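Local coordinates for protein inositol dehydrogenase (Lactobacillus casei, PDB 4MKX) that probably oxidises scyllo-inositol with NAD as the cofactor, as a member of the Gfo/Idh/MocA family of oxidoreductases, at residues I113-Q124 and A328-L339; E210-G218 and A344-V353. One frame throughout, in Å; residues are numbered along the deposited sequence.

Contact 1: I113-Q124 and A328-L339; sequences IGLDIEAIEHTQ and AEDGLQGTKAAL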
loop_
_atom_site.group_PDB
_atom_site.type_symbol
_atom_site.label_atom_id
_atom_site.label_comp_id
_atom_site.label_asym_id
_atom_site.label_seq_id
_atom_site.Cartn_x
_atom_site.Cartn_y
_atom_site.Cartn_z
ATOM N N ILE A 113 16.948 -9.126 -31.499
ATOM C CA ILE A 113 17.009 -9.930 -32.721
ATOM C C ILE A 113 18.439 -9.985 -33.256
ATOM O O ILE A 113 18.888 -11.010 -33.781
ATOM C CB ILE A 113 16.007 -9.419 -33.786
ATOM C CG1 ILE A 113 15.871 -10.423 -34.935
ATOM C CG2 ILE A 113 16.374 -8.013 -34.306
ATOM C CD1 ILE A 113 14.686 -10.137 -35.826
ATOM N N GLY A 114 19.158 -8.880 -33.097
ATOM C CA GLY A 114 20.515 -8.765 -33.588
ATOM C C GLY A 114 21.048 -7.403 -33.189
ATOM O O GLY A 114 20.347 -6.635 -32.516
ATOM N N LEU A 115 22.273 -7.098 -33.605
ATOM C CA LEU A 115 22.960 -5.891 -33.147
ATOM C C LEU A 115 23.247 -4.882 -34.257
ATOM O O LEU A 115 23.465 -3.691 -33.992
ATOM C CB LEU A 115 24.271 -6.282 -32.469
ATOM C CG LEU A 115 24.081 -7.292 -31.343
ATOM C CD1 LEU A 115 25.411 -7.810 -30.858
ATOM C CD2 LEU A 115 23.306 -6.656 -30.209
ATOM N N ASP A 116 23.267 -5.365 -35.490
ATOM C CA ASP A 116 23.624 -4.541 -36.641
ATOM C C ASP A 116 22.412 -4.370 -37.539
ATOM O O ASP A 116 21.845 -5.354 -38.001
ATOM C CB ASP A 116 24.752 -5.209 -37.424
ATOM C CG ASP A 116 25.088 -4.469 -38.704
ATOM O OD1 ASP A 116 25.855 -3.487 -38.639
ATOM O OD2 ASP A 116 24.580 -4.868 -39.769
ATOM N N ILE A 117 22.020 -3.122 -37.773
ATOM C CA ILE A 117 20.835 -2.798 -38.566
ATOM C C ILE A 117 20.858 -3.437 -39.965
ATOM O O ILE A 117 19.856 -3.980 -40.418
ATOM C CB ILE A 117 20.688 -1.279 -38.745
ATOM C CG1 ILE A 117 20.722 -0.564 -37.391
ATOM C CG2 ILE A 117 19.401 -0.955 -39.490
ATOM C CD1 ILE A 117 19.499 -0.817 -36.548
ATOM N N GLU A 118 21.993 -3.343 -40.652
ATOM C CA GLU A 118 22.109 -3.911 -41.994
ATOM C C GLU A 118 21.889 -5.424 -41.952
ATOM O O GLU A 118 21.121 -5.973 -42.742
ATOM C CB GLU A 118 23.481 -3.594 -42.613
ATOM C CG GLU A 118 23.705 -4.261 -43.976
ATOM C CD GLU A 118 25.079 -3.987 -44.560
ATOM O OE1 GLU A 118 25.876 -3.271 -43.915
ATOM O OE2 GLU A 118 25.358 -4.491 -45.670
ATOM N N ALA A 119 22.569 -6.093 -41.027
ATOM C CA ALA A 119 22.416 -7.533 -40.865
ATOM C C ALA A 119 20.984 -7.912 -40.485
ATOM O O ALA A 119 20.472 -8.942 -40.928
ATOM C CB ALA A 119 23.415 -8.069 -39.852
ATOM N N ILE A 120 20.332 -7.095 -39.660
ATOM C CA ILE A 120 18.938 -7.362 -39.304
ATOM C C ILE A 120 18.003 -7.323 -40.525
ATOM O O ILE A 120 17.116 -8.171 -40.670
ATOM C CB ILE A 120 18.428 -6.414 -38.193
ATOM C CG1 ILE A 120 19.205 -6.644 -36.898
ATOM C CG2 ILE A 120 16.943 -6.630 -37.957
ATOM C CD1 ILE A 120 18.881 -5.603 -35.791
ATOM N N GLU A 121 18.217 -6.367 -41.425
ATOM C CA GLU A 121 17.371 -6.283 -42.611
ATOM C C GLU A 121 17.565 -7.491 -43.535
ATOM O O GLU A 121 16.618 -7.934 -44.185
ATOM C CB GLU A 121 17.597 -4.955 -43.347
ATOM C CG GLU A 121 17.281 -3.753 -42.458
ATOM C CD GLU A 121 17.060 -2.467 -43.231
ATOM O OE1 GLU A 121 17.200 -2.482 -44.472
ATOM O OE2 GLU A 121 16.740 -1.443 -42.592
ATOM N N HIS A 122 18.775 -8.042 -43.555
ATOM C CA HIS A 122 19.047 -9.257 -44.325
ATOM C C HIS A 122 18.214 -10.401 -43.759
ATOM O O HIS A 122 17.619 -11.184 -44.498
ATOM C CB HIS A 122 20.531 -9.611 -44.258
ATOM C CG HIS A 122 20.908 -10.818 -45.063
ATOM N ND1 HIS A 122 20.859 -12.100 -44.557
ATOM C CD2 HIS A 122 21.365 -10.934 -46.334
ATOM C CE1 HIS A 122 21.257 -12.954 -45.484
ATOM N NE2 HIS A 122 21.570 -12.271 -46.572
ATOM N N THR A 123 18.146 -10.476 -42.435
ATOM C CA THR A 123 17.347 -11.513 -41.785
ATOM C C THR A 123 15.848 -11.314 -41.996
ATOM O O THR A 123 15.113 -12.282 -42.177
ATOM C CB THR A 123 17.685 -11.605 -40.289
ATOM O OG1 THR A 123 19.065 -11.963 -40.153
ATOM C CG2 THR A 123 16.817 -12.663 -39.593
ATOM N N GLN A 124 15.389 -10.065 -41.963
ATOM C CA GLN A 124 14.001 -9.773 -42.285
ATOM C C GLN A 124 13.610 -10.342 -43.644
ATOM O O GLN A 124 12.504 -10.848 -43.807
ATOM C CB GLN A 124 13.747 -8.275 -42.268
ATOM C CG GLN A 124 13.627 -7.705 -40.872
ATOM C CD GLN A 124 13.368 -6.222 -40.897
ATOM O OE1 GLN A 124 14.272 -5.437 -41.168
ATOM N NE2 GLN A 124 12.127 -5.829 -40.626
ATOM N N ALA A 328 9.680 -9.453 -36.668
ATOM C CA ALA A 328 11.068 -9.066 -36.833
ATOM C C ALA A 328 11.174 -7.551 -36.765
ATOM O O ALA A 328 12.204 -7.023 -36.361
ATOM C CB ALA A 328 11.598 -9.567 -38.156
ATOM N N GLU A 329 10.106 -6.868 -37.164
ATOM C CA GLU A 329 10.081 -5.407 -37.151
ATOM C C GLU A 329 10.066 -4.875 -35.725
ATOM O O GLU A 329 10.672 -3.848 -35.440
ATOM C CB GLU A 329 8.862 -4.870 -37.905
ATOM C CG GLU A 329 8.778 -3.332 -37.957
ATOM C CD GLU A 329 9.829 -2.706 -38.864
ATOM O OE1 GLU A 329 10.393 -3.426 -39.712
ATOM O OE2 GLU A 329 10.096 -1.493 -38.733
ATOM N N ASP A 330 9.353 -5.557 -34.834
ATOM C CA ASP A 330 9.395 -5.174 -33.426
ATOM C C ASP A 330 10.820 -5.334 -32.925
ATOM O O ASP A 330 11.310 -4.539 -32.123
ATOM C CB ASP A 330 8.437 -6.039 -32.607
ATOM C CG ASP A 330 6.989 -5.769 -32.938
ATOM O OD1 ASP A 330 6.626 -4.587 -33.080
ATOM O OD2 ASP A 330 6.204 -6.732 -33.062
ATOM N N GLY A 331 11.499 -6.365 -33.415
ATOM C CA GLY A 331 12.894 -6.571 -33.084
ATOM C C GLY A 331 13.820 -5.496 -33.620
ATOM O O GLY A 331 14.672 -4.985 -32.890
ATOM N N LEU A 332 13.684 -5.183 -34.906
ATOM C CA LEU A 332 14.490 -4.130 -35.521
ATOM C C LEU A 332 14.351 -2.799 -34.795
ATOM O O LEU A 332 15.359 -2.160 -34.474
ATOM C CB LEU A 332 14.095 -3.949 -36.986
ATOM C CG LEU A 332 14.721 -2.741 -37.695
ATOM C CD1 LEU A 332 16.227 -2.907 -37.804
ATOM C CD2 LEU A 332 14.087 -2.558 -39.053
ATOM N N GLN A 333 13.114 -2.376 -34.558
ATOM C CA GLN A 333 12.892 -1.079 -33.913
ATOM C C GLN A 333 13.426 -1.043 -32.491
ATOM O O GLN A 333 13.923 -0.003 -32.038
ATOM C CB GLN A 333 11.421 -0.689 -33.928
ATOM C CG GLN A 333 10.851 -0.468 -35.327
ATOM C CD GLN A 333 11.543 0.649 -36.091
ATOM O OE1 GLN A 333 12.175 1.531 -35.504
ATOM N NE2 GLN A 333 11.429 0.611 -37.411
ATOM N N GLY A 334 13.327 -2.163 -31.783
ATOM C CA GLY A 334 13.877 -2.240 -30.439
ATOM C C GLY A 334 15.378 -2.018 -30.450
ATOM O O GLY A 334 15.923 -1.273 -29.643
ATOM N N THR A 335 16.063 -2.654 -31.392
ATOM C CA THR A 335 17.507 -2.515 -31.480
ATOM C C THR A 335 17.880 -1.103 -31.927
ATOM O O THR A 335 18.821 -0.502 -31.407
ATOM C CB THR A 335 18.084 -3.544 -32.457
ATOM O OG1 THR A 335 18.169 -4.804 -31.787
ATOM C CG2 THR A 335 19.463 -3.138 -32.899
ATOM N N LYS A 336 17.116 -0.569 -32.868
ATOM C CA LYS A 336 17.402 0.758 -33.401
ATOM C C LYS A 336 17.313 1.824 -32.313
ATOM O O LYS A 336 18.215 2.651 -32.186
ATOM C CB LYS A 336 16.439 1.098 -34.530
ATOM C CG LYS A 336 16.728 2.430 -35.195
ATOM C CD LYS A 336 15.659 2.778 -36.221
ATOM C CE LYS A 336 15.722 1.830 -37.387
ATOM N NZ LYS A 336 17.129 1.705 -37.854
ATOM N N ALA A 337 16.232 1.793 -31.540
ATOM C CA ALA A 337 16.036 2.785 -30.472
ATOM C C ALA A 337 17.116 2.643 -29.416
ATOM O O ALA A 337 17.617 3.644 -28.896
ATOM C CB ALA A 337 14.647 2.669 -29.855
ATOM N N ALA A 338 17.481 1.409 -29.092
ATOM C CA ALA A 338 18.536 1.185 -28.110
ATOM C C ALA A 338 19.884 1.728 -28.592
ATOM O O ALA A 338 20.633 2.327 -27.820
ATOM C CB ALA A 338 18.632 -0.303 -27.749
ATOM N N LEU A 339 20.200 1.515 -29.867
ATOM C CA LEU A 339 21.403 2.103 -30.447
ATOM C C LEU A 339 21.368 3.628 -30.397
ATOM O O LEU A 339 22.382 4.267 -30.145
ATOM C CB LEU A 339 21.565 1.644 -31.897
ATOM C CG LEU A 339 21.875 0.160 -32.057
ATOM C CD1 LEU A 339 21.897 -0.198 -33.525
ATOM C CD2 LEU A 339 23.209 -0.172 -31.401
HETATM O O HOH W 1 15.889 -6.425 -30.964
#

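Contact 2: E210-G218 and A344-V353; sequences EIDKVWAIG and AFEKNDIVQV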
loop_
_atom_site.group_PDB
_atom_site.type_symbol
_atom_site.label_atom_id
_atom_site.label_comp_id
_atom_site.label_asym_id
_atom_site.label_seq_id
_atom_site.Cartn_x
_atom_site.Cartn_y
_atom_site.Cartn_z
ATOM N N GLU A 210 5.997 5.165 -32.950
ATOM C CA GLU A 210 7.455 4.997 -32.967
ATOM C C GLU A 210 8.157 6.123 -32.198
ATOM O O GLU A 210 7.578 7.184 -31.977
ATOM C CB GLU A 210 8.022 4.981 -34.390
ATOM C CG GLU A 210 7.539 3.846 -35.290
ATOM C CD GLU A 210 7.676 2.476 -34.665
ATOM O OE1 GLU A 210 8.745 2.170 -34.079
ATOM O OE2 GLU A 210 6.707 1.691 -34.789
ATOM N N ILE A 211 9.409 5.879 -31.820
ATOM C CA ILE A 211 10.217 6.874 -31.100
ATOM C C ILE A 211 10.966 7.757 -32.100
ATOM O O ILE A 211 11.642 7.246 -32.997
ATOM C CB ILE A 211 11.226 6.193 -30.160
ATOM C CG1 ILE A 211 10.481 5.360 -29.104
ATOM C CG2 ILE A 211 12.129 7.226 -29.493
ATOM C CD1 ILE A 211 11.253 4.164 -28.598
ATOM N N ASP A 212 10.859 9.076 -31.928
ATOM C CA ASP A 212 11.454 10.029 -32.869
ATOM C C ASP A 212 12.847 10.466 -32.443
ATOM O O ASP A 212 13.826 10.206 -33.133
ATOM C CB ASP A 212 10.551 11.250 -33.044
ATOM C CG ASP A 212 11.066 12.211 -34.110
ATOM O OD1 ASP A 212 11.740 11.749 -35.054
ATOM O OD2 ASP A 212 10.789 13.419 -34.001
ATOM N N LYS A 213 12.952 11.148 -31.306
ATOM C CA LYS A 213 14.268 11.573 -30.863
ATOM C C LYS A 213 14.469 11.332 -29.379
ATOM O O LYS A 213 13.503 11.274 -28.624
ATOM C CB LYS A 213 14.545 13.031 -31.231
ATOM C CG LYS A 213 13.502 14.003 -30.758
ATOM C CD LYS A 213 13.837 15.421 -31.235
ATOM C CE LYS A 213 13.577 15.577 -32.716
ATOM N NZ LYS A 213 14.063 16.886 -33.237
ATOM N N VAL A 214 15.725 11.156 -28.994
ATOM C CA VAL A 214 16.080 10.765 -27.636
ATOM C C VAL A 214 17.302 11.525 -27.141
ATOM O O VAL A 214 18.150 11.969 -27.925
ATOM C CB VAL A 214 16.409 9.253 -27.554
ATOM C CG1 VAL A 214 15.259 8.416 -28.090
ATOM C CG2 VAL A 214 17.678 8.933 -28.322
ATOM N N TRP A 215 17.382 11.693 -25.827
ATOM C CA TRP A 215 18.609 12.131 -25.180
ATOM C C TRP A 215 18.779 11.194 -24.003
ATOM O O TRP A 215 17.798 10.833 -23.363
ATOM C CB TRP A 215 18.494 13.585 -24.698
ATOM C CG TRP A 215 19.744 14.122 -24.040
ATOM C CD1 TRP A 215 21.041 13.882 -24.407
ATOM C CD2 TRP A 215 19.805 14.993 -22.903
ATOM N NE1 TRP A 215 21.900 14.551 -23.568
ATOM C CE2 TRP A 215 21.168 15.226 -22.625
ATOM C CE3 TRP A 215 18.838 15.582 -22.084
ATOM C CZ2 TRP A 215 21.588 16.048 -21.575
ATOM C CZ3 TRP A 215 19.254 16.397 -21.038
ATOM C CH2 TRP A 215 20.620 16.622 -20.792
ATOM N N ALA A 216 20.008 10.773 -23.739
ATOM C CA ALA A 216 20.281 9.865 -22.640
ATOM C C ALA A 216 21.520 10.331 -21.908
ATOM O O ALA A 216 22.499 10.802 -22.521
ATOM C CB ALA A 216 20.454 8.425 -23.134
ATOM N N ILE A 217 21.467 10.221 -20.589
ATOM C CA ILE A 217 22.602 10.543 -19.741
ATOM C C ILE A 217 22.823 9.405 -18.758
ATOM O O ILE A 217 21.980 8.529 -18.601
ATOM C CB ILE A 217 22.414 11.879 -18.979
ATOM C CG1 ILE A 217 21.209 11.826 -18.036
ATOM C CG2 ILE A 217 22.259 13.047 -19.948
ATOM C CD1 ILE A 217 20.969 13.172 -17.319
ATOM N N GLY A 218 23.968 9.403 -18.104
ATOM C CA GLY A 218 24.270 8.318 -17.206
ATOM C C GLY A 218 25.435 8.637 -16.320
ATOM O O GLY A 218 26.116 9.649 -16.504
ATOM N N ALA A 344 23.185 8.762 -28.220
ATOM C CA ALA A 344 22.855 9.991 -27.508
ATOM C C ALA A 344 23.677 10.118 -26.236
ATOM O O ALA A 344 24.116 11.206 -25.878
ATOM C CB ALA A 344 21.369 10.043 -27.198
ATOM N N PHE A 345 23.878 9.005 -25.543
ATOM C CA PHE A 345 24.701 9.021 -24.349
ATOM C C PHE A 345 26.176 9.350 -24.632
ATOM O O PHE A 345 26.783 10.148 -23.922
ATOM C CB PHE A 345 24.601 7.699 -23.594
ATOM C CG PHE A 345 25.646 7.558 -22.548
ATOM C CD1 PHE A 345 25.558 8.289 -21.373
ATOM C CD2 PHE A 345 26.742 6.736 -22.751
ATOM C CE1 PHE A 345 26.540 8.190 -20.411
ATOM C CE2 PHE A 345 27.729 6.632 -21.789
ATOM C CZ PHE A 345 27.624 7.361 -20.618
ATOM N N GLU A 346 26.754 8.740 -25.659
ATOM C CA GLU A 346 28.166 8.982 -25.957
ATOM C C GLU A 346 28.411 10.395 -26.477
ATOM O O GLU A 346 29.427 11.007 -26.162
ATOM C CB GLU A 346 28.703 7.934 -26.945
ATOM C CG GLU A 346 28.755 6.535 -26.363
ATOM C CD GLU A 346 29.140 5.487 -27.388
ATOM O OE1 GLU A 346 29.332 5.850 -28.569
ATOM O OE2 GLU A 346 29.243 4.299 -27.008
ATOM N N LYS A 347 27.471 10.921 -27.253
ATOM C CA LYS A 347 27.599 12.271 -27.795
ATOM C C LYS A 347 27.140 13.324 -26.800
ATOM O O LYS A 347 27.477 14.501 -26.940
ATOM C CB LYS A 347 26.767 12.414 -29.071
ATOM C CG LYS A 347 27.304 11.625 -30.262
ATOM C CD LYS A 347 26.469 11.879 -31.513
ATOM C CE LYS A 347 27.295 11.654 -32.770
ATOM N NZ LYS A 347 27.909 10.293 -32.785
ATOM N N ASN A 348 26.382 12.892 -25.792
ATOM C CA ASN A 348 25.640 13.807 -24.913
ATOM C C ASN A 348 24.862 14.851 -25.723
ATOM O O ASN A 348 25.023 16.064 -25.528
ATOM C CB ASN A 348 26.554 14.461 -23.859
ATOM C CG ASN A 348 25.775 15.012 -22.662
ATOM O OD1 ASN A 348 24.546 15.042 -22.668
ATOM N ND2 ASN A 348 26.491 15.464 -21.639
ATOM N N ASP A 349 24.020 14.369 -26.634
ATOM C CA ASP A 349 23.203 15.226 -27.479
ATOM C C ASP A 349 21.951 14.482 -27.925
ATOM O O ASP A 349 21.865 13.255 -27.802
ATOM C CB ASP A 349 24.023 15.674 -28.699
ATOM C CG ASP A 349 23.421 16.877 -29.410
ATOM O OD1 ASP A 349 22.538 17.548 -28.838
ATOM O OD2 ASP A 349 23.849 17.164 -30.551
ATOM N N ILE A 350 20.978 15.223 -28.436
ATOM C CA ILE A 350 19.747 14.635 -28.945
ATOM C C ILE A 350 20.040 13.878 -30.241
ATOM O O ILE A 350 20.728 14.389 -31.128
ATOM C CB ILE A 350 18.681 15.722 -29.176
ATOM C CG1 ILE A 350 18.251 16.336 -27.838
ATOM C CG2 ILE A 350 17.466 15.154 -29.864
ATOM C CD1 ILE A 350 17.588 17.683 -27.998
ATOM N N VAL A 351 19.547 12.649 -30.333
ATOM C CA VAL A 351 19.742 11.830 -31.531
ATOM C C VAL A 351 18.383 11.464 -32.123
ATOM O O VAL A 351 17.458 11.123 -31.385
ATOM C CB VAL A 351 20.540 10.573 -31.188
ATOM C CG1 VAL A 351 20.579 9.609 -32.372
ATOM C CG2 VAL A 351 21.941 10.953 -30.774
ATOM N N GLN A 352 18.249 11.542 -33.451
ATOM C CA GLN A 352 17.024 11.111 -34.117
ATOM C C GLN A 352 17.159 9.632 -34.430
ATOM O O GLN A 352 18.166 9.211 -34.995
ATOM C CB GLN A 352 16.775 11.903 -35.409
ATOM C CG GLN A 352 16.538 13.400 -35.188
ATOM C CD GLN A 352 15.278 13.912 -35.878
ATOM O OE1 GLN A 352 14.246 13.240 -35.894
ATOM N NE2 GLN A 352 15.363 15.107 -36.454
ATOM N N VAL A 353 16.158 8.849 -34.044
ATOM C CA VAL A 353 16.236 7.396 -34.142
ATOM C C VAL A 353 16.341 6.921 -35.597
ATOM O O VAL A 353 17.109 6.013 -35.906
ATOM C CB VAL A 353 15.036 6.726 -33.466
ATOM C CG1 VAL A 353 15.094 5.223 -33.651
ATOM C CG2 VAL A 353 15.014 7.059 -31.982
HETATM O O HOH W 2 25.172 11.842 -22.116
#

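Contact 1: I113-Q124 and A328-L339
Thr-335 donates from OG1 to the carbonyl O of Gly-114 (2.9 Å). Chi1 of -79° sets OG1 beside the backbone N and CG2 anti to it; CG2 meets Ile-120 CD1 tip to tip at 3.8 Å. A water donates to Thr-335 OG1 and Gly-331 O and accepts from Ile-113 N, tying the loop before helix 117-128 to helix 328-347. Ile-113 lays CG2 against the backbone of Gly-331, and the lack of a side chain there lets the two come close. Ile-113 CD1 reaches Ala-328 CB at 3.9 Å. Ile-117 is a knob among Leu-332, Thr-335, Lys-336 and Leu-339. It crosses Leu-332 and Lys-336 at about a right angle and slides past Leu-339 in the opposite direction; Lys-336 NZ packs 3.7 Å from its methyl CD1. At the far end Gln-124 NE2 bonds Glu-329 OE1 (3.1 Å), and Glu-329 OE2 takes a straighter bond from Gln-333 NE2. Segments 117-124 and 328-339 run antiparallel, their axes 10.4 Å apart at closest approach. A helix of the NAD-binding Rossmann fold thus packs on one from late in the chain. Helix 93-102 packs on Ile-120, strand 135-137 on Ile-113, and helix 197-207 on Ala-337.

Contact 2: E210-G218 and A344-V353
Trp-215 bonds the residue that closes the end of helix 328-347. Its NE1 donates to Asn-348 OD1 at 2.8 Å, and ring and amide lie nearly coplanar, 13° apart. Asn-348 has positive phi and is the C-prime residue of a Schellman motif, with Asp-349 N bonded to Ala-344 O. CG anti to the backbone N (chi1 -179°) carries the indole toward Asn-348, and chi2 turns its N-H edge to OD1. Ile-217 CG2 lies over one face of the ring, offset toward the rim. Replacing the indole by an alanine here is likely to leave Asn-348 OD1 without its donor and Ile-217 CG2 without the ring face it covers. Beyond the turn the chain pairs antiparallel with strand 211-219. Val-214 and Val-351 exchange two backbone bonds, and Val-353 N donates to Asp-212 O at 2.8 Å. Asp-212 and Lys-213 form a classic beta bulge opposite Gln-240 of the next strand. Val-214 CG2 packs on Ala-344 CB (4.0 Å), and Val-353 CG2 meets Ile-211 CG2 at 3.8 Å. Phe-345 brings its ring edge to Gly-218 N, with CE1 3.7 Å away. Asn-348 ND2 bonds Gln-240 of a second subunit, whose Trp-215 packs on this Trp-215. The amide thus serves both sides: its oxygen fixes the turn to the strand, and its nitrogen links the turn to the neighbouring subunit.

In the fold
Both contacts use helix 328-347, contact 1 its first turns and contact 2 its last residues and the short strand after it. Their centres lie about 18 Å apart, and they touch where Ala-337 packs on Ile-211 and Lys-336 on Val-353. Contact 1 holds the helix against the Rossmann-fold part. Contact 2 holds it to the mixed sheet, whose outermost strand on that side within this chain is 351-352. The helix thus probably ties the Rossmann-fold part to the C-terminal part. Both contacts are partly buried, but contact 1 lies nearer the chain centre and meets no other subunit. Contact 2 borders a second subunit. Side-chain packing dominates contact 1, whereas backbone strand pairing carries much of contact 2.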